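PDB 6N0S: ATPase associated with various cellular activities, AAA_5, which probably hydrolyses ATP through its AAA+ motor, which follows an N-terminal EVE-like domain that shares structural homology with PUA-like RNA-binding proteins. Local coordinates for residues A[58-63]-A[159-164]; A[90-95]-A[119-124]; A[101-106]-A[114-119]. All blocks are in the same frame, centred on the assembly; numbering follows the deposited sequence.

Interaction 1 (A[58-63]-A[159-164]); sequences IHYIGS and ITWTGR
Tyr-60 and Trp-161 meet as a T-shaped aromatic pair: the indole presents the edge of its six-membered ring to one face of the phenol ring. CZ3 of Trp-161 sits over the middle of that face, 4.3 Å from CD1 of Tyr-60. The planes stand at 75° and the centroids of the two six-membered rings are 5.6 Å apart. Tyr-60 gets there because its CG is anti to the backbone N (chi1 171°), which throws the ring out from strand 54-61 toward the loop. Trp-161 instead holds CG anti to its carbonyl carbon (chi1 -67°), and the indole reaches back with its benzo end leading.

The loop around the indole is shaped by a type II turn from Trp-161 to Arg-164, closed by Arg-164 N to Trp-161 O at 3.0 Å. Gly-163 supplies the positive phi of its third position. Within the turn, at its second position, Thr-162 sends OG1 back to Ile-159 O at 3.1 Å, coming from above the carbonyl plane.

On the other side of strand 54-61, His-59 is held at both ring nitrogens, by Glu-15 and Ser-77. The aromatic pair itself lies where the loop between strands 138-148 and 166-169 folds over the mixed sheet: Phe-73 of strand 72-80 touches both rings, Ile-16 of strand 12-17 does likewise, and Val-167 of strand 166-169 packs on Trp-161.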
loop_
_atom_site.group_PDB
_atom_site.type_symbol
_atom_site.label_atom_id
_atom_site.label_comp_id
_atom_site.label_asym_id
_atom_site.label_seq_id
_atom_site.Cartn_x
_atom_site.Cartn_y
_atom_site.Cartn_z
ATOM N N ILE A 58 -0.717 6.922 -3.616
ATOM C CA ILE A 58 0.000 7.754 -2.658
ATOM C C ILE A 58 0.258 6.941 -1.396
ATOM O O ILE A 58 -0.627 6.236 -0.902
ATOM C CB ILE A 58 -0.788 9.028 -2.350
ATOM C CG1 ILE A 58 -0.901 9.892 -3.616
ATOM C CG2 ILE A 58 -0.112 9.776 -1.252
ATOM C CD1 ILE A 58 -1.708 11.172 -3.353
ATOM N N HIS A 59 1.469 7.049 -0.864
ATOM C CA HIS A 59 1.931 6.240 0.265
ATOM C C HIS A 59 1.914 7.080 1.538
ATOM O O HIS A 59 2.557 8.139 1.612
ATOM C CB HIS A 59 3.330 5.673 -0.017
ATOM C CG HIS A 59 3.356 4.759 -1.208
ATOM N ND1 HIS A 59 3.026 3.425 -1.124
ATOM C CD2 HIS A 59 3.610 5.002 -2.518
ATOM C CE1 HIS A 59 3.096 2.878 -2.328
ATOM N NE2 HIS A 59 3.434 3.820 -3.193
ATOM N N TYR A 60 1.161 6.612 2.523
ATOM C CA TYR A 60 0.971 7.298 3.795
ATOM C C TYR A 60 1.597 6.481 4.920
ATOM O O TYR A 60 1.514 5.244 4.933
ATOM C CB TYR A 60 -0.542 7.489 4.057
ATOM C CG TYR A 60 -0.891 7.995 5.437
ATOM C CD1 TYR A 60 -0.847 9.345 5.734
ATOM C CD2 TYR A 60 -1.280 7.124 6.433
ATOM C CE1 TYR A 60 -1.182 9.815 6.981
ATOM C CE2 TYR A 60 -1.621 7.584 7.685
ATOM C CZ TYR A 60 -1.551 8.929 7.957
ATOM O OH TYR A 60 -1.869 9.391 9.207
ATOM N N ILE A 61 2.143 7.188 5.901
ATOM C CA ILE A 61 2.841 6.609 7.029
ATOM C C ILE A 61 2.098 7.042 8.280
ATOM O O ILE A 61 1.943 8.242 8.516
ATOM C CB ILE A 61 4.301 7.101 7.069
ATOM C CG1 ILE A 61 4.982 6.888 5.717
ATOM C CG2 ILE A 61 5.052 6.426 8.126
ATOM C CD1 ILE A 61 5.159 5.457 5.289
ATOM N N GLY A 62 1.635 6.081 9.081
ATOM C CA GLY A 62 1.038 6.413 10.367
ATOM C C GLY A 62 2.092 6.806 11.411
ATOM O O GLY A 62 3.288 6.581 11.255
ATOM N N SER A 63 1.625 7.391 12.520
ATOM C CA SER A 63 2.551 7.899 13.537
ATOM C C SER A 63 3.435 6.795 14.110
ATOM O O SER A 63 4.612 7.027 14.405
ATOM C CB SER A 63 1.777 8.578 14.665
ATOM O OG SER A 63 0.577 7.887 14.940
ATOM N N ILE A 159 -10.415 9.959 9.448
ATOM C CA ILE A 159 -11.169 9.176 10.425
ATOM C C ILE A 159 -11.753 7.913 9.786
ATOM O O ILE A 159 -11.970 6.906 10.472
ATOM C CB ILE A 159 -12.247 10.065 11.083
ATOM C CG1 ILE A 159 -12.898 9.352 12.262
ATOM C CG2 ILE A 159 -13.313 10.500 10.080
ATOM C CD1 ILE A 159 -11.923 8.939 13.309
ATOM N N THR A 160 -11.975 7.917 8.471
ATOM C CA THR A 160 -12.539 6.750 7.806
ATOM C C THR A 160 -11.495 5.712 7.464
ATOM O O THR A 160 -11.866 4.618 7.027
ATOM C CB THR A 160 -13.309 7.147 6.531
ATOM O OG1 THR A 160 -12.421 7.589 5.509
ATOM C CG2 THR A 160 -14.290 8.262 6.807
ATOM N N TRP A 161 -10.211 6.012 7.707
ATOM C CA TRP A 161 -9.090 5.150 7.378
ATOM C C TRP A 161 -8.767 4.153 8.477
ATOM O O TRP A 161 -7.869 3.315 8.305
ATOM C CB TRP A 161 -7.852 6.019 7.089
ATOM C CG TRP A 161 -8.002 6.844 5.857
ATOM C CD1 TRP A 161 -9.101 6.913 5.054
ATOM C CD2 TRP A 161 -7.027 7.727 5.278
ATOM N NE1 TRP A 161 -8.864 7.758 4.000
ATOM C CE2 TRP A 161 -7.611 8.283 4.117
ATOM C CE3 TRP A 161 -5.724 8.104 5.627
ATOM C CZ2 TRP A 161 -6.948 9.191 3.309
ATOM C CZ3 TRP A 161 -5.060 9.000 4.818
ATOM C CH2 TRP A 161 -5.667 9.527 3.662
ATOM N N THR A 162 -9.482 4.214 9.592
ATOM C CA THR A 162 -9.144 3.382 10.739
ATOM C C THR A 162 -9.189 1.912 10.355
ATOM O O THR A 162 -10.173 1.426 9.789
ATOM C CB THR A 162 -10.108 3.667 11.896
ATOM O OG1 THR A 162 -10.159 5.081 12.134
ATOM C CG2 THR A 162 -9.634 3.008 13.150
ATOM N N GLY A 163 -8.100 1.208 10.632
ATOM C CA GLY A 163 -8.011 -0.213 10.346
ATOM C C GLY A 163 -7.914 -0.578 8.889
ATOM O O GLY A 163 -8.160 -1.739 8.537
ATOM N N ARG A 164 -7.628 0.377 8.016
ATOM C CA ARG A 164 -7.561 0.112 6.589
ATOM C C ARG A 164 -6.124 -0.017 6.135
ATOM O O ARG A 164 -5.223 0.556 6.728
ATOM C CB ARG A 164 -8.218 1.248 5.806
ATOM C CG ARG A 164 -9.680 1.504 6.180
ATOM C CD ARG A 164 -10.568 0.477 5.625
ATOM N NE ARG A 164 -11.968 0.798 5.889
ATOM C CZ ARG A 164 -12.972 0.006 5.517
ATOM N NH1 ARG A 164 -12.712 -1.143 4.873
ATOM N NH2 ARG A 164 -14.227 0.335 5.806
#

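Interaction 2 (A[90-95]-A[119-124]); sequences YSWPEI and AIRRII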
loop_
_atom_site.group_PDB
_atom_site.type_symbol
_atom_site.label_atom_id
_atom_site.label_comp_id
_atom_site.label_asym_id
_atom_site.label_seq_id
_atom_site.Cartn_x
_atom_site.Cartn_y
_atom_site.Cartn_z
ATOM N N TYR A 90 -1.361 -16.097 -3.044
ATOM C CA TYR A 90 -0.180 -16.700 -2.430
ATOM C C TYR A 90 -0.468 -17.172 -1.016
ATOM O O TYR A 90 -1.282 -16.583 -0.297
ATOM C CB TYR A 90 0.977 -15.718 -2.339
ATOM C CG TYR A 90 1.474 -15.190 -3.648
ATOM C CD1 TYR A 90 0.889 -14.077 -4.246
ATOM C CD2 TYR A 90 2.540 -15.791 -4.289
ATOM C CE1 TYR A 90 1.366 -13.584 -5.453
ATOM C CE2 TYR A 90 3.013 -15.309 -5.493
ATOM C CZ TYR A 90 2.434 -14.208 -6.060
ATOM O OH TYR A 90 2.923 -13.748 -7.253
ATOM N N SER A 91 0.240 -18.218 -0.602
ATOM C CA SER A 91 0.323 -18.472 0.827
ATOM C C SER A 91 1.391 -17.565 1.441
ATOM O O SER A 91 2.086 -16.833 0.751
ATOM C CB SER A 91 0.647 -19.933 1.110
ATOM O OG SER A 91 1.960 -20.217 0.716
ATOM N N TRP A 92 1.486 -17.606 2.765
ATOM C CA TRP A 92 2.440 -16.761 3.482
ATOM C C TRP A 92 3.876 -17.143 3.161
ATOM O O TRP A 92 4.680 -16.247 2.837
ATOM C CB TRP A 92 2.123 -16.854 4.977
ATOM C CG TRP A 92 3.134 -16.260 5.911
ATOM C CD1 TRP A 92 3.810 -16.909 6.908
ATOM C CD2 TRP A 92 3.555 -14.892 5.965
ATOM N NE1 TRP A 92 4.624 -16.031 7.582
ATOM C CE2 TRP A 92 4.493 -14.789 7.024
ATOM C CE3 TRP A 92 3.236 -13.746 5.221
ATOM C CZ2 TRP A 92 5.104 -13.597 7.361
ATOM C CZ3 TRP A 92 3.852 -12.557 5.553
ATOM C CH2 TRP A 92 4.800 -12.495 6.611
ATOM N N PRO A 93 4.267 -18.412 3.179
ATOM C CA PRO A 93 5.657 -18.717 2.816
ATOM C C PRO A 93 5.970 -18.319 1.392
ATOM O O PRO A 93 7.060 -17.814 1.120
ATOM C CB PRO A 93 5.763 -20.229 3.067
ATOM C CG PRO A 93 4.631 -20.552 3.992
ATOM C CD PRO A 93 3.533 -19.605 3.644
ATOM N N GLU A 94 5.015 -18.478 0.478
ATOM C CA GLU A 94 5.250 -18.145 -0.925
ATOM C C GLU A 94 5.454 -16.645 -1.104
ATOM O O GLU A 94 6.353 -16.211 -1.825
ATOM C CB GLU A 94 4.054 -18.602 -1.781
ATOM C CG GLU A 94 3.901 -20.090 -1.961
ATOM C CD GLU A 94 2.499 -20.479 -2.475
ATOM O OE1 GLU A 94 1.686 -19.595 -2.845
ATOM O OE2 GLU A 94 2.207 -21.687 -2.489
ATOM N N ILE A 95 4.580 -15.826 -0.512
ATOM C CA ILE A 95 4.710 -14.397 -0.783
ATOM C C ILE A 95 5.938 -13.827 -0.077
ATOM O O ILE A 95 6.575 -12.913 -0.594
ATOM C CB ILE A 95 3.420 -13.639 -0.417
ATOM C CG1 ILE A 95 3.417 -12.263 -1.102
ATOM C CG2 ILE A 95 3.256 -13.486 1.087
ATOM C CD1 ILE A 95 2.121 -11.554 -1.006
ATOM N N ALA A 119 8.155 -8.434 12.206
ATOM C CA ALA A 119 7.219 -7.411 12.664
ATOM C C ALA A 119 5.820 -7.647 12.105
ATOM O O ALA A 119 4.832 -7.598 12.842
ATOM C CB ALA A 119 7.738 -6.032 12.261
ATOM N N ILE A 120 5.717 -7.920 10.807
ATOM C CA ILE A 120 4.418 -8.190 10.194
ATOM C C ILE A 120 3.770 -9.412 10.834
ATOM O O ILE A 120 2.577 -9.409 11.165
ATOM C CB ILE A 120 4.569 -8.392 8.673
ATOM C CG1 ILE A 120 5.075 -7.123 7.978
ATOM C CG2 ILE A 120 3.234 -8.802 8.070
ATOM C CD1 ILE A 120 4.309 -5.865 8.314
ATOM N N ARG A 121 4.542 -10.491 10.989
ATOM C CA ARG A 121 3.957 -11.763 11.409
ATOM C C ARG A 121 3.403 -11.671 12.821
ATOM O O ARG A 121 2.389 -12.303 13.133
ATOM C CB ARG A 121 4.992 -12.888 11.317
ATOM C CG ARG A 121 4.352 -14.239 11.008
ATOM C CD ARG A 121 4.804 -15.326 11.981
ATOM N NE ARG A 121 3.778 -15.652 12.977
ATOM C CZ ARG A 121 3.764 -15.192 14.232
ATOM N NH1 ARG A 121 2.783 -15.555 15.050
ATOM N NH2 ARG A 121 4.718 -14.367 14.673
ATOM N N ARG A 122 4.046 -10.885 13.681
ATOM C CA ARG A 122 3.475 -10.563 14.985
ATOM C C ARG A 122 2.020 -10.126 14.874
ATOM O O ARG A 122 1.201 -10.416 15.753
ATOM C CB ARG A 122 4.260 -9.432 15.649
ATOM C CG ARG A 122 5.598 -9.805 16.188
ATOM C CD ARG A 122 6.162 -8.650 16.945
ATOM N NE ARG A 122 5.393 -8.428 18.163
ATOM C CZ ARG A 122 5.520 -9.150 19.276
ATOM N NH1 ARG A 122 6.402 -10.157 19.349
ATOM N NH2 ARG A 122 4.764 -8.859 20.322
ATOM N N ILE A 123 1.685 -9.398 13.812
ATOM C CA ILE A 123 0.420 -8.687 13.745
ATOM C C ILE A 123 -0.655 -9.478 13.006
ATOM O O ILE A 123 -1.816 -9.487 13.426
ATOM C CB ILE A 123 0.675 -7.306 13.110
ATOM C CG1 ILE A 123 1.432 -6.459 14.122
ATOM C CG2 ILE A 123 -0.630 -6.593 12.738
ATOM C CD1 ILE A 123 2.089 -5.309 13.521
ATOM N N ILE A 124 -0.320 -10.146 11.905
ATOM C CA ILE A 124 -1.355 -10.780 11.091
ATOM C C ILE A 124 -1.515 -12.281 11.328
ATOM O O ILE A 124 -2.590 -12.826 11.016
ATOM C CB ILE A 124 -1.152 -10.512 9.582
ATOM C CG1 ILE A 124 0.176 -11.041 9.072
ATOM C CG2 ILE A 124 -1.280 -9.032 9.296
ATOM C CD1 ILE A 124 0.336 -10.877 7.580
#
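Ile-120 O is gripped twice, by Ile-123 N at 2.8 Å and by Ile-124 N at 3.1 Å, as the last turn of helix 110-124 tightens; the side chain of the same Ile-120 packs against Trp-92. This is the open end of a helical hairpin, where the first turn of helix 92-105 lies beside the last turns of the helix that returns along it.

Trp-92 alone carries the contact for 90-95. With CG anti to the backbone N (chi1 169°), the indole reaches across to helix 110-124 and takes two isoleucines on its benzo ring. Ile-120 offers its CG2 branch to CH2 at 4.3 Å, while its CD1 end leads away. Ile-124, one turn on, sends CD1 to Trp-92 CZ3 at 4.4 Å. Arg-121 contributes aliphatic carbon only: its CG lies 3.8 Å from Trp-92 CZ2 and reaches along to the NE1 side, 3.9 Å from Trp-92 NE1. The arginine crosses the indole at about a right angle and bends at chi2 and chi3; its guanidinium lies beyond the ring, with its plane turned 68° from that of the indole. Trp-32 of strand 30-34 touches both Trp-92 and Ile-120, and Pro-126 covers Trp-92 and Arg-121 from beyond the helix end.

Trp-92 is the first residue after the N-cap. Ser-91, at that position, has its backbone N bonded to Glu-94 OE1 at 3.0 Å, nearly straight (166°) and meeting the oxygen from above the carboxylate plane.

Interaction 3 (A[101-106]-A[114-119]); sequences KIFLDN and DQYFIA
Phe-103 turns the edge of its ring into Tyr-116, an edge-to-face pair that joins the two arms of a helical hairpin, helices 92-105 and 110-124, near their connecting loop. The closest approach is Phe-103 CE2 to Tyr-116 CE2, 3.6 Å. Phe-103 CE2 is also 3.8 Å from Tyr-116 CD2, an atom lying in the plane of the phenylalanine ring, so one corner of the phenyl is directed at one side of the phenol. The planes stand at 78°, with centroids 5.4 Å apart. Tyr-116, with CG anti to the backbone N (chi1 174°), swings its ring across the end of Phe-103, and the two side chains cross at about a right angle.

Outside this pair, Phe-117 has its ring face beneath Tyr-116 CD2, which stands 3.7 Å above the plane and off toward the rim. Phe-103 and Phe-117 thus both meet the CD2/CE2 side of the phenol. Its polar end is fixed as well, by a hydrogen bond between Tyr-116 OH and Trp-32 NE1, and His-26 makes a further edge-to-face contact with the ring. Ile-108 and Ile-113 pack on Phe-103.

Polar bonds lie further out. Arg-100 of the first helix forms a salt bridge with Asp-114 of the second. Within the first, Lys-101 NZ meets the syn lone pair of Asp-105 OD2 in a salt bridge of 3.0 Å. Asn-106 folds its side chain back so that ND2 meets Ile-102 O at 2.8 Å in an almost straight bond (172°), with that oxygen close to the asparagine amide plane.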
loop_
_atom_site.group_PDB
_atom_site.type_symbol
_atom_site.label_atom_id
_atom_site.label_comp_id
_atom_site.label_asym_id
_atom_site.label_seq_id
_atom_site.Cartn_x
_atom_site.Cartn_y
_atom_site.Cartn_z
ATOM N N LYS A 101 12.904 -11.535 -2.475
ATOM C CA LYS A 101 13.633 -11.325 -3.719
ATOM C C LYS A 101 13.457 -9.903 -4.224
ATOM O O LYS A 101 14.430 -9.244 -4.606
ATOM C CB LYS A 101 13.187 -12.343 -4.767
ATOM C CG LYS A 101 13.713 -12.062 -6.165
ATOM C CD LYS A 101 13.448 -13.249 -7.091
ATOM C CE LYS A 101 13.507 -12.853 -8.557
ATOM N NZ LYS A 101 14.720 -12.033 -8.869
ATOM N N ILE A 102 12.225 -9.397 -4.233
ATOM C CA ILE A 102 12.026 -8.033 -4.717
ATOM C C ILE A 102 12.793 -7.041 -3.850
ATOM O O ILE A 102 13.426 -6.106 -4.359
ATOM C CB ILE A 102 10.526 -7.695 -4.777
ATOM C CG1 ILE A 102 9.857 -8.509 -5.869
ATOM C CG2 ILE A 102 10.346 -6.237 -5.086
ATOM C CD1 ILE A 102 8.337 -8.612 -5.749
ATOM N N PHE A 103 12.726 -7.196 -2.524
ATOM C CA PHE A 103 13.377 -6.213 -1.668
ATOM C C PHE A 103 14.911 -6.289 -1.815
ATOM O O PHE A 103 15.585 -5.251 -1.873
ATOM C CB PHE A 103 12.930 -6.413 -0.205
ATOM C CG PHE A 103 11.441 -6.134 0.075
ATOM C CD1 PHE A 103 10.597 -5.537 -0.858
ATOM C CD2 PHE A 103 10.913 -6.464 1.310
ATOM C CE1 PHE A 103 9.239 -5.302 -0.554
ATOM C CE2 PHE A 103 9.584 -6.228 1.621
ATOM C CZ PHE A 103 8.749 -5.642 0.693
ATOM N N LEU A 104 15.479 -7.503 -1.902
ATOM C CA LEU A 104 16.940 -7.632 -2.092
ATOM C C LEU A 104 17.374 -7.017 -3.413
ATOM O O LEU A 104 18.352 -6.266 -3.460
ATOM C CB LEU A 104 17.399 -9.103 -2.032
ATOM C CG LEU A 104 17.390 -9.823 -0.666
ATOM C CD1 LEU A 104 17.436 -11.362 -0.815
ATOM C CD2 LEU A 104 18.507 -9.353 0.259
ATOM N N ASP A 105 16.630 -7.274 -4.492
ATOM C CA ASP A 105 16.964 -6.673 -5.781
ATOM C C ASP A 105 16.861 -5.156 -5.779
ATOM O O ASP A 105 17.340 -4.527 -6.730
ATOM C CB ASP A 105 16.065 -7.217 -6.897
ATOM C CG ASP A 105 16.262 -8.714 -7.138
ATOM O OD1 ASP A 105 17.076 -9.349 -6.420
ATOM O OD2 ASP A 105 15.588 -9.261 -8.037
ATOM N N ASN A 106 16.259 -4.550 -4.754
ATOM C CA ASN A 106 16.131 -3.097 -4.664
ATOM C C ASN A 106 17.059 -2.524 -3.612
ATOM O O ASN A 106 16.932 -1.350 -3.241
ATOM C CB ASN A 106 14.663 -2.710 -4.402
ATOM C CG ASN A 106 13.847 -2.722 -5.668
ATOM O OD1 ASN A 106 13.745 -1.708 -6.331
ATOM N ND2 ASN A 106 13.351 -3.888 -6.067
ATOM N N ASP A 114 14.539 -9.586 7.190
ATOM C CA ASP A 114 14.205 -10.481 8.296
ATOM C C ASP A 114 13.363 -9.733 9.344
ATOM O O ASP A 114 12.329 -10.228 9.806
ATOM C CB ASP A 114 15.464 -11.068 8.969
ATOM C CG ASP A 114 16.384 -11.905 8.048
ATOM O OD1 ASP A 114 15.946 -12.452 7.013
ATOM O OD2 ASP A 114 17.590 -12.075 8.435
ATOM N N GLN A 115 13.787 -8.521 9.717
ATOM C CA GLN A 115 13.060 -7.756 10.723
ATOM C C GLN A 115 11.671 -7.362 10.242
ATOM O O GLN A 115 10.753 -7.279 11.051
ATOM C CB GLN A 115 13.830 -6.505 11.106
ATOM C CG GLN A 115 15.107 -6.789 11.926
ATOM C CD GLN A 115 16.181 -5.739 11.745
ATOM O OE1 GLN A 115 15.895 -4.572 11.493
ATOM N NE2 GLN A 115 17.436 -6.154 11.868
ATOM N N TYR A 116 11.516 -7.079 8.946
ATOM C CA TYR A 116 10.218 -6.696 8.403
ATOM C C TYR A 116 9.214 -7.815 8.609
ATOM O O TYR A 116 8.130 -7.599 9.160
ATOM C CB TYR A 116 10.398 -6.329 6.928
ATOM C CG TYR A 116 9.153 -6.025 6.131
ATOM C CD1 TYR A 116 8.505 -4.797 6.217
ATOM C CD2 TYR A 116 8.654 -6.961 5.259
ATOM C CE1 TYR A 116 7.369 -4.534 5.448
ATOM C CE2 TYR A 116 7.558 -6.724 4.505
ATOM C CZ TYR A 116 6.903 -5.518 4.597
ATOM O OH TYR A 116 5.806 -5.383 3.797
ATOM N N PHE A 117 9.581 -9.039 8.224
ATOM C CA PHE A 117 8.644 -10.148 8.298
ATOM C C PHE A 117 8.297 -10.511 9.735
ATOM O O PHE A 117 7.137 -10.837 10.034
ATOM C CB PHE A 117 9.215 -11.345 7.543
ATOM C CG PHE A 117 9.188 -11.168 6.057
ATOM C CD1 PHE A 117 8.033 -10.717 5.434
ATOM C CD2 PHE A 117 10.287 -11.439 5.290
ATOM C CE1 PHE A 117 7.994 -10.536 4.068
ATOM C CE2 PHE A 117 10.245 -11.273 3.930
ATOM C CZ PHE A 117 9.077 -10.810 3.322
ATOM N N ILE A 118 9.272 -10.436 10.640
ATOM C CA ILE A 118 9.013 -10.701 12.056
ATOM C C ILE A 118 8.014 -9.699 12.599
ATOM O O ILE A 118 7.122 -10.047 13.385
ATOM C CB ILE A 118 10.328 -10.666 12.866
ATOM C CG1 ILE A 118 10.917 -12.046 13.006
ATOM C CG2 ILE A 118 10.122 -10.187 14.285
ATOM C CD1 ILE A 118 11.435 -12.539 11.806
ATOM N N ALA A 119 8.155 -8.434 12.206
ATOM C CA ALA A 119 7.219 -7.411 12.664
ATOM C C ALA A 119 5.820 -7.647 12.105
ATOM O O ALA A 119 4.832 -7.598 12.842
ATOM C CB ALA A 119 7.738 -6.032 12.261
#

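Interactions 2 and 3 are two levels of one helical hairpin: 2 at its open end, 3 near the connecting loop. Their centres are about 11 Å apart, they share Ala-119, and they touch directly where Trp-92 CH2 packs on Phe-117 CD1 at 3.9 Å. Trp-32 ties both to the three-stranded sheet, packing on Trp-92 and Ile-120 and bonding to Tyr-116 OH. Bound sulfate, probably from the crystallisation liquor, lies about 4 Å from the side chains of Ile-120 and Tyr-116. Interaction 1 belongs to the five-stranded sheet instead; its centre is about 20 Å from that of interaction 2 and about 22 Å from that of interaction 3, with nearest atoms about 10 Å away in both cases.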